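Chitooligosaccharidolytic beta-N-acetylglucosaminidase (Ostrinia furnacalis, PDB 3OZP) hydrolyses single beta-linked N-acetylglucosamine units from the non-reducing ends of chitooligosaccharides, preferring shorter chains. Local coordinates at residues 187-192 with 218-223; 94-99 with 548-553; 69-74 with 110-115. All blocks are in the same frame, centred on the assembly; numbering follows the deposited sequence.

Interaction 1. Residues 187-192 with 218-223; sequences YPYRGI and LNTFHW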
loop_
_atom_site.group_PDB
_atom_site.type_symbol
_atom_site.label_atom_id
_atom_site.label_comp_id
_atom_site.label_asym_id
_atom_site.label_seq_id
_atom_site.Cartn_x
_atom_site.Cartn_y
_atom_site.Cartn_z
ATOM N N TYR A 187 26.520 4.170 -11.931
ATOM C CA TYR A 187 26.005 3.186 -12.898
ATOM C C TYR A 187 25.051 3.812 -13.916
ATOM O O TYR A 187 24.218 4.643 -13.550
ATOM C CB TYR A 187 25.300 2.030 -12.186
ATOM C CG TYR A 187 26.173 1.289 -11.209
ATOM C CD1 TYR A 187 27.144 0.389 -11.654
ATOM C CD2 TYR A 187 26.039 1.494 -9.841
ATOM C CE1 TYR A 187 27.958 -0.291 -10.753
ATOM C CE2 TYR A 187 26.842 0.821 -8.934
ATOM C CZ TYR A 187 27.805 -0.065 -9.394
ATOM O OH TYR A 187 28.602 -0.733 -8.493
ATOM N N PRO A 188 25.177 3.416 -15.202
ATOM C CA PRO A 188 24.326 3.939 -16.270
ATOM C C PRO A 188 22.917 3.324 -16.331
ATOM O O PRO A 188 22.027 3.920 -16.929
ATOM C CB PRO A 188 25.104 3.577 -17.542
ATOM C CG PRO A 188 25.910 2.391 -17.161
ATOM C CD PRO A 188 26.292 2.610 -15.736
ATOM N N TYR A 189 22.731 2.144 -15.742
ATOM C CA TYR A 189 21.429 1.473 -15.751
ATOM C C TYR A 189 20.839 1.461 -14.345
ATOM O O TYR A 189 21.319 0.749 -13.463
ATOM C CB TYR A 189 21.545 0.044 -16.308
ATOM C CG TYR A 189 20.212 -0.652 -16.556
ATOM C CD1 TYR A 189 19.794 -0.963 -17.849
ATOM C CD2 TYR A 189 19.375 -1.006 -15.495
ATOM C CE1 TYR A 189 18.570 -1.608 -18.079
ATOM C CE2 TYR A 189 18.154 -1.642 -15.715
ATOM C CZ TYR A 189 17.762 -1.943 -17.007
ATOM O OH TYR A 189 16.556 -2.573 -17.221
ATOM N N ARG A 190 19.802 2.265 -14.141
ATOM C CA ARG A 190 19.184 2.410 -12.822
ATOM C C ARG A 190 17.679 2.241 -12.984
ATOM O O ARG A 190 16.977 3.178 -13.358
ATOM C CB ARG A 190 19.546 3.767 -12.204
ATOM C CG ARG A 190 21.069 4.041 -12.187
ATOM C CD ARG A 190 21.453 5.382 -11.555
ATOM N NE ARG A 190 20.820 6.524 -12.215
ATOM C CZ ARG A 190 21.207 7.036 -13.382
ATOM N NH1 ARG A 190 20.560 8.080 -13.888
ATOM N NH2 ARG A 190 22.227 6.509 -14.048
ATOM N N GLY A 191 17.195 1.032 -12.717
ATOM C CA GLY A 191 15.869 0.648 -13.182
ATOM C C GLY A 191 14.821 0.193 -12.189
ATOM O O GLY A 191 15.110 -0.093 -11.025
ATOM N N ILE A 192 13.585 0.154 -12.679
ATOM C CA ILE A 192 12.476 -0.529 -12.020
ATOM C C ILE A 192 11.824 -1.445 -13.050
ATOM O O ILE A 192 11.526 -1.015 -14.172
ATOM C CB ILE A 192 11.421 0.461 -11.464
ATOM C CG1 ILE A 192 12.006 1.268 -10.295
ATOM C CG2 ILE A 192 10.160 -0.292 -11.018
ATOM C CD1 ILE A 192 11.105 2.362 -9.783
ATOM N N LEU A 218 16.311 7.851 -11.298
ATOM C CA LEU A 218 16.241 6.531 -11.927
ATOM C C LEU A 218 15.957 6.750 -13.409
ATOM O O LEU A 218 15.229 7.678 -13.766
ATOM C CB LEU A 218 15.167 5.657 -11.269
ATOM C CG LEU A 218 15.436 5.218 -9.821
ATOM C CD1 LEU A 218 14.159 4.702 -9.171
ATOM C CD2 LEU A 218 16.556 4.175 -9.740
ATOM N N ASN A 219 16.532 5.919 -14.275
ATOM C CA ASN A 219 16.493 6.202 -15.715
ATOM C C ASN A 219 15.957 5.091 -16.624
ATOM O O ASN A 219 15.963 5.236 -17.850
ATOM C CB ASN A 219 17.874 6.686 -16.207
ATOM C CG ASN A 219 18.924 5.576 -16.248
ATOM O OD1 ASN A 219 18.642 4.409 -15.962
ATOM N ND2 ASN A 219 20.153 5.946 -16.616
ATOM N N THR A 220 15.515 3.985 -16.031
ATOM C CA THR A 220 15.079 2.832 -16.819
ATOM C C THR A 220 13.814 2.192 -16.269
ATOM O O THR A 220 13.758 1.730 -15.127
ATOM C CB THR A 220 16.189 1.758 -16.982
ATOM O OG1 THR A 220 17.379 2.369 -17.503
ATOM C CG2 THR A 220 15.731 0.665 -17.953
ATOM N N PHE A 221 12.796 2.178 -17.109
ATOM C CA PHE A 221 11.571 1.500 -16.791
ATOM C C PHE A 221 11.499 0.247 -17.654
ATOM O O PHE A 221 11.356 0.324 -18.876
ATOM C CB PHE A 221 10.400 2.437 -17.036
ATOM C CG PHE A 221 9.098 1.908 -16.557
ATOM C CD1 PHE A 221 7.961 2.072 -17.329
ATOM C CD2 PHE A 221 9.000 1.268 -15.326
ATOM C CE1 PHE A 221 6.751 1.595 -16.901
ATOM C CE2 PHE A 221 7.798 0.788 -14.881
ATOM C CZ PHE A 221 6.656 0.950 -15.671
ATOM N N HIS A 222 11.640 -0.893 -16.991
ATOM C CA HIS A 222 11.651 -2.208 -17.618
ATOM C C HIS A 222 10.222 -2.732 -17.550
ATOM O O HIS A 222 9.724 -3.100 -16.486
ATOM C CB HIS A 222 12.675 -3.095 -16.883
ATOM C CG HIS A 222 12.637 -4.555 -17.228
ATOM N ND1 HIS A 222 11.782 -5.102 -18.162
ATOM C CD2 HIS A 222 13.387 -5.584 -16.766
ATOM C CE1 HIS A 222 11.989 -6.402 -18.240
ATOM N NE2 HIS A 222 12.956 -6.722 -17.402
ATOM N N TRP A 223 9.567 -2.724 -18.705
ATOM C CA TRP A 223 8.147 -3.045 -18.807
ATOM C C TRP A 223 7.976 -4.513 -19.188
ATOM O O TRP A 223 8.084 -4.878 -20.364
ATOM C CB TRP A 223 7.500 -2.123 -19.846
ATOM C CG TRP A 223 5.996 -2.045 -19.813
ATOM C CD1 TRP A 223 5.128 -2.967 -19.299
ATOM C CD2 TRP A 223 5.186 -1.004 -20.374
ATOM N NE1 TRP A 223 3.831 -2.551 -19.481
ATOM C CE2 TRP A 223 3.836 -1.352 -20.139
ATOM C CE3 TRP A 223 5.472 0.198 -21.036
ATOM C CZ2 TRP A 223 2.772 -0.547 -20.553
ATOM C CZ3 TRP A 223 4.413 1.002 -21.444
ATOM C CH2 TRP A 223 3.078 0.625 -21.198
#

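Interaction 2. Residues 94-99 with 548-553; sequences IPRGST and LVRMGI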
loop_
_atom_site.group_PDB
_atom_site.type_symbol
_atom_site.label_atom_id
_atom_site.label_comp_id
_atom_site.label_asym_id
_atom_site.label_seq_id
_atom_site.Cartn_x
_atom_site.Cartn_y
_atom_site.Cartn_z
ATOM N N ILE A 94 6.533 23.321 -0.857
ATOM C CA ILE A 94 5.407 23.899 -0.129
ATOM C C ILE A 94 4.346 22.831 0.159
ATOM O O ILE A 94 3.806 22.237 -0.774
ATOM C CB ILE A 94 4.755 25.053 -0.933
ATOM C CG1 ILE A 94 5.812 26.078 -1.365
ATOM C CG2 ILE A 94 3.639 25.717 -0.123
ATOM C CD1 ILE A 94 5.429 26.875 -2.594
ATOM N N PRO A 95 4.043 22.585 1.452
ATOM C CA PRO A 95 2.979 21.648 1.836
ATOM C C PRO A 95 1.613 22.069 1.300
ATOM O O PRO A 95 1.331 23.268 1.200
ATOM C CB PRO A 95 2.982 21.724 3.366
ATOM C CG PRO A 95 4.358 22.159 3.719
ATOM C CD PRO A 95 4.760 23.107 2.630
ATOM N N ARG A 96 0.784 21.084 0.953
ATOM C CA ARG A 96 -0.580 21.329 0.472
ATOM C C ARG A 96 -1.397 22.119 1.490
ATOM O O ARG A 96 -1.381 21.809 2.683
ATOM C CB ARG A 96 -1.282 20.006 0.151
ATOM C CG ARG A 96 -0.914 19.423 -1.201
ATOM C CD ARG A 96 -1.357 17.971 -1.322
ATOM N NE ARG A 96 -1.097 17.439 -2.660
ATOM C CZ ARG A 96 -0.765 16.177 -2.922
ATOM N NH1 ARG A 96 -0.635 15.291 -1.939
ATOM N NH2 ARG A 96 -0.553 15.802 -4.177
ATOM N N GLY A 97 -2.099 23.145 1.014
ATOM C CA GLY A 97 -2.884 24.015 1.886
ATOM C C GLY A 97 -2.142 25.266 2.323
ATOM O O GLY A 97 -2.762 26.293 2.612
ATOM N N SER A 98 -0.813 25.178 2.378
ATOM C CA SER A 98 0.030 26.324 2.710
ATOM C C SER A 98 0.307 27.172 1.473
ATOM O O SER A 98 0.457 26.643 0.371
ATOM C CB SER A 98 1.350 25.864 3.332
ATOM O OG SER A 98 1.146 25.295 4.611
ATOM N N THR A 99 0.362 28.488 1.661
ATOM C CA THR A 99 0.702 29.414 0.578
ATOM C C THR A 99 1.847 30.331 1.010
ATOM O O THR A 99 1.770 30.956 2.072
ATOM C CB THR A 99 -0.504 30.283 0.135
ATOM O OG1 THR A 99 -0.932 31.109 1.225
ATOM C CG2 THR A 99 -1.674 29.416 -0.337
ATOM N N LEU A 548 7.847 12.484 -1.872
ATOM C CA LEU A 548 7.005 11.627 -2.714
ATOM C C LEU A 548 5.518 11.824 -2.389
ATOM O O LEU A 548 4.689 11.944 -3.298
ATOM C CB LEU A 548 7.426 10.152 -2.616
ATOM C CG LEU A 548 8.852 9.880 -3.128
ATOM C CD1 LEU A 548 9.505 8.666 -2.491
ATOM C CD2 LEU A 548 8.982 9.847 -4.675
ATOM N N VAL A 549 5.190 11.894 -1.098
ATOM C CA VAL A 549 3.798 12.110 -0.677
ATOM C C VAL A 549 3.269 13.452 -1.198
ATOM O O VAL A 549 2.147 13.534 -1.696
ATOM C CB VAL A 549 3.631 11.976 0.858
ATOM C CG1 VAL A 549 2.257 12.488 1.317
ATOM C CG2 VAL A 549 3.846 10.517 1.288
ATOM N N ARG A 550 4.099 14.491 -1.113
ATOM C CA ARG A 550 3.750 15.806 -1.653
ATOM C C ARG A 550 3.494 15.760 -3.169
ATOM O O ARG A 550 2.642 16.494 -3.679
ATOM C CB ARG A 550 4.818 16.847 -1.274
ATOM C CG ARG A 550 4.694 18.200 -1.981
ATOM C CD ARG A 550 3.427 18.985 -1.599
ATOM N NE ARG A 550 3.303 20.204 -2.401
ATOM C CZ ARG A 550 2.745 20.271 -3.608
ATOM N NH1 ARG A 550 2.698 21.434 -4.251
ATOM N NH2 ARG A 550 2.236 19.186 -4.182
ATOM N N MET A 551 4.200 14.875 -3.872
ATOM C CA MET A 551 4.001 14.666 -5.310
ATOM C C MET A 551 2.689 13.968 -5.647
ATOM O O MET A 551 2.299 13.912 -6.814
ATOM C CB MET A 551 5.140 13.837 -5.906
ATOM C CG MET A 551 6.465 14.549 -6.002
ATOM S SD MET A 551 7.771 13.433 -6.542
ATOM C CE MET A 551 7.197 12.982 -8.183
ATOM N N GLY A 552 2.024 13.416 -4.635
ATOM C CA GLY A 552 0.796 12.656 -4.851
ATOM C C GLY A 552 1.016 11.153 -4.879
ATOM O O GLY A 552 0.094 10.394 -5.177
ATOM N N ILE A 553 2.241 10.728 -4.572
ATOM C CA ILE A 553 2.589 9.311 -4.496
ATOM C C ILE A 553 2.152 8.753 -3.142
ATOM O O ILE A 553 2.445 9.342 -2.099
ATOM C CB ILE A 553 4.122 9.082 -4.686
ATOM C CG1 ILE A 553 4.633 9.731 -5.984
ATOM C CG2 ILE A 553 4.495 7.581 -4.564
ATOM C CD1 ILE A 553 4.204 9.048 -7.278
HETATM O O HOH W 1 0.804 16.890 -6.270
#

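Interaction 3. Residues 69-74 with 110-115; sequences ILKKGA and YLVNEN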
loop_
_atom_site.group_PDB
_atom_site.type_symbol
_atom_site.label_atom_id
_atom_site.label_comp_id
_atom_site.label_asym_id
_atom_site.label_seq_id
_atom_site.Cartn_x
_atom_site.Cartn_y
_atom_site.Cartn_z
ATOM N N ILE A 69 16.921 28.952 -21.592
ATOM C CA ILE A 69 17.721 28.024 -22.393
ATOM C C ILE A 69 18.780 28.829 -23.140
ATOM O O ILE A 69 18.445 29.696 -23.950
ATOM C CB ILE A 69 16.858 27.259 -23.441
ATOM C CG1 ILE A 69 15.496 26.819 -22.866
ATOM C CG2 ILE A 69 17.652 26.108 -24.071
ATOM C CD1 ILE A 69 15.544 25.719 -21.824
ATOM N N LEU A 70 20.052 28.544 -22.873
ATOM C CA LEU A 70 21.140 29.316 -23.478
ATOM C C LEU A 70 21.664 28.721 -24.788
ATOM O O LEU A 70 22.212 29.441 -25.623
ATOM C CB LEU A 70 22.285 29.548 -22.481
ATOM C CG LEU A 70 22.036 30.475 -21.280
ATOM C CD1 LEU A 70 23.341 30.763 -20.547
ATOM C CD2 LEU A 70 21.357 31.783 -21.688
ATOM N N LYS A 71 21.491 27.412 -24.964
ATOM C CA LYS A 71 21.905 26.735 -26.193
ATOM C C LYS A 71 20.757 25.946 -26.812
ATOM O O LYS A 71 20.243 24.999 -26.208
ATOM C CB LYS A 71 23.116 25.833 -25.944
ATOM C CG LYS A 71 24.422 26.600 -25.735
ATOM C CD LYS A 71 25.630 25.678 -25.606
ATOM C CE LYS A 71 26.059 25.104 -26.952
ATOM N NZ LYS A 71 27.400 24.449 -26.865
ATOM N N LYS A 72 20.360 26.347 -28.019
ATOM C CA LYS A 72 19.286 25.681 -28.754
ATOM C C LYS A 72 19.803 24.509 -29.585
ATOM O O LYS A 72 20.960 24.501 -30.013
ATOM C CB LYS A 72 18.543 26.676 -29.650
ATOM C CG LYS A 72 17.544 27.558 -28.915
ATOM C CD LYS A 72 16.631 28.275 -29.900
ATOM C CE LYS A 72 15.340 28.725 -29.237
ATOM N NZ LYS A 72 14.304 29.095 -30.244
ATOM N N GLY A 73 18.933 23.523 -29.806
ATOM C CA GLY A 73 19.271 22.333 -30.590
ATOM C C GLY A 73 18.066 21.452 -30.869
ATOM O O GLY A 73 16.925 21.907 -30.794
ATOM N N ALA A 74 18.323 20.188 -31.194
ATOM C CA ALA A 74 17.255 19.231 -31.499
ATOM C C ALA A 74 16.411 18.867 -30.269
ATOM O O ALA A 74 15.266 18.427 -30.407
ATOM C CB ALA A 74 17.831 17.975 -32.150
ATOM N N TYR A 110 19.627 29.377 -15.515
ATOM C CA TYR A 110 20.279 29.305 -16.816
ATOM C C TYR A 110 20.629 27.864 -17.137
ATOM O O TYR A 110 21.357 27.213 -16.387
ATOM C CB TYR A 110 21.544 30.175 -16.856
ATOM C CG TYR A 110 21.310 31.632 -16.522
ATOM C CD1 TYR A 110 20.691 32.489 -17.434
ATOM C CD2 TYR A 110 21.716 32.155 -15.296
ATOM C CE1 TYR A 110 20.478 33.829 -17.127
ATOM C CE2 TYR A 110 21.507 33.493 -14.980
ATOM C CZ TYR A 110 20.889 34.322 -15.899
ATOM O OH TYR A 110 20.682 35.644 -15.584
ATOM N N LEU A 111 20.104 27.374 -18.255
ATOM C CA LEU A 111 20.373 26.009 -18.696
ATOM C C LEU A 111 21.375 25.987 -19.847
ATOM O O LEU A 111 21.114 26.527 -20.924
ATOM C CB LEU A 111 19.070 25.299 -19.086
ATOM C CG LEU A 111 17.970 25.198 -18.020
ATOM C CD1 LEU A 111 16.760 24.454 -18.566
ATOM C CD2 LEU A 111 18.478 24.523 -16.749
ATOM N N VAL A 112 22.527 25.368 -19.598
ATOM C CA VAL A 112 23.581 25.239 -20.597
ATOM C C VAL A 112 23.749 23.770 -20.991
ATOM O O VAL A 112 24.383 22.984 -20.280
ATOM C CB VAL A 112 24.933 25.844 -20.105
ATOM C CG1 VAL A 112 26.014 25.710 -21.172
ATOM C CG2 VAL A 112 24.760 27.307 -19.704
ATOM N N ASN A 113 23.154 23.414 -22.126
ATOM C CA ASN A 113 23.292 22.086 -22.714
ATOM C C ASN A 113 24.404 22.122 -23.762
ATOM O O ASN A 113 24.233 22.709 -24.835
ATOM C CB ASN A 113 21.957 21.659 -23.336
ATOM C CG ASN A 113 21.974 20.235 -23.880
ATOM O OD1 ASN A 113 23.021 19.599 -23.991
ATOM N ND2 ASN A 113 20.791 19.735 -24.233
ATOM N N GLU A 114 25.532 21.487 -23.442
ATOM C CA GLU A 114 26.738 21.538 -24.275
ATOM C C GLU A 114 26.593 20.806 -25.611
ATOM O O GLU A 114 27.270 21.147 -26.582
ATOM C CB GLU A 114 27.962 21.012 -23.513
ATOM C CG GLU A 114 28.310 21.776 -22.225
ATOM C CD GLU A 114 29.033 23.103 -22.456
ATOM O OE1 GLU A 114 28.745 23.802 -23.454
ATOM O OE2 GLU A 114 29.891 23.456 -21.618
ATOM N N ASN A 115 25.722 19.798 -25.649
ATOM C CA ASN A 115 25.422 19.071 -26.886
ATOM C C ASN A 115 23.909 18.967 -27.108
ATOM O O ASN A 115 23.322 17.898 -26.919
ATOM C CB ASN A 115 26.071 17.680 -26.870
ATOM C CG ASN A 115 27.583 17.736 -26.721
ATOM O OD1 ASN A 115 28.122 17.517 -25.635
ATOM N ND2 ASN A 115 28.276 18.034 -27.815
HETATM O O HOH W 2 20.804 24.885 -23.388
#

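Interaction 1. Residues 187-192 with 218-223
Asn219 OD1 is gripped from two sides: Arg190 N donates to it across the contact at 3.0 Å, and Thr220 OG1 donates to it from the opposite face of the amide plane. Asn219 stands just before strand 220-224, in the first beta-alpha-beta unit of the catalytic TIM barrel, where strands 189-195 and 220-224 run side by side with helix 203-215 between them in sequence. The other end of the same amide is also fixed. Asn219 ND2 gives Pro188 O a nearly straight bond of 2.8 Å (171° at the hydrogen). Pro188 O lies in the Asn219 amide plane, but ND2 stands above the Pro188 carbonyl plane. With chi1 at 72°, between its own backbone N and carbonyl carbon, the amide faces the 188-190 backbone, where OD1 meets Arg190 N and ND2 meets Pro188 O. It also lies over one face of the Arg190 guanidinium, with the planes 45° apart. Arg190 NH2 bonds Tyr187 O and forms a salt bridge with Glu127.

Farther along, the strands pair in parallel. Ile192 N bonds Thr220 O at 2.9 Å, and His222 N bonds Ile192 O at 2.8 Å. On the Gly191 and Thr220 side of the sheet, Thr220 CB makes a CH-pi contact over the face of the Tyr189 ring, 4.1 Å from its centroid. The phenol hydroxyl is held by Glu498, in strand 494-501, which closes the barrel beside strand 189-195. On the other side, toward helix 203-215, Ile192 CD1 meets Leu218 CD1 at 3.9 Å.

Interaction 2. Residues 94-99 with 548-553
Arg550 NE donates to Ile94 O at 2.7 Å, and this bond is the firm part of the contact. Ile94 O lies close to the guanidinium plane, at its edge. The Arg550 side chain bends at chi2 (66°), which turns its end toward the 94-99 loop. Arg550 NH1 has a further, weak bond to Ser91 O. Ile94 is buried and packs on Phe166 of strand 164-167.

The other half is looser. Arg96 is exposed, and its chain is extended from CG to NE across the end of helix 538-550. One face of its guanidinium lies over Arg550 O, and Gly552 CA is at its edge, 3.5 Å from Arg96 NH2. The angle from Arg96 NH2 to Arg550 O is too poor for a hydrogen bond. A water joins them instead: it accepts weakly from Arg96 NH2 at 2.7 Å and donates to Arg550 O at 3.2 Å. The two guanidinium groups, probably both charged, come within 4.1 Å (Arg96 NE to Arg550 NH2).

Residues 95-98 form a type II beta turn with Gly97 at its third position. Helix 538-550 finishes in a Schellman motif: Gly552 has positive phi, Ile553 N bonds Leu548 O, and Gly552 N bonds Val549 O.

Interaction 3. Residues 69-74 with 110-115
This contact is the end of a parallel strand pair in the mixed sheet of the N-terminal domain, where strand 57-69 runs out beside strand 105-113. Leu70 N donates to Leu111 O at 3.0 Å, in the carbonyl plane and nearly straight (166° at the hydrogen). Ile69 and Leu111 pair across the sheet, and their side chains leave it on the same face. There Ile69 CD1 touches Leu111 CD1 at 3.7 Å, facing helices: Ile69 packs on Met79 of helix 76-90, and Leu111 on Met153 and Leu157 of helix 150-161. Leu70 is more exposed. Its CD1 methyl meets Val112 CG2 at 3.8 Å and also reaches Tyr110 CB.

Beyond Leu70 the 69-74 chain draws away from the strand, and a water fills in between the backbones. It accepts from Lys71 N and Asn113 N and donates to Leu111 O, so Leu111 O serves both Leu70 N and the water. The two strands are joined by a beta-alpha-beta crossover: strand 57-69, helix 76-90, strand 105-113. The 69-74 loop leads from the first strand into that helix.

Lys71 CB and CD lie against Asn113 O (CD at 3.4 Å), and the bend at chi3 (76°) sends CE and NZ on to Glu114. The ammonium end meets Glu114 in two loose ways. NZ makes a weak bond to Glu114 O at 3.3 Å and a long salt bridge to Glu114 OE1 at 3.7 Å. The strand itself ends in an Asx turn, in which Asn113 OD1 accepts from Asn115 N at 3.2 Å, from above the plane of the amide.

The three contacts do not touch. Interaction 1 sits in the barrel near the centre of the chain, and the side chain of His222 is about 8 Å from the bound carbamate inhibitor and about 10 Å from that of Asp227, a proposed charge relay residue. Interactions 2 and 3 lie away from the annotated sites. Interaction 2 ties the 94-99 loop of the N-terminal domain to the end of helix 538-550; its nearest atoms are about 9 Å from interaction 1. Interaction 3 stays within the N-terminal domain, with its centre 31 Å from that of interaction 2. Along the chain, interaction 1 lies inside the loop that interaction 2 closes, while interactions 2 and 3 cross.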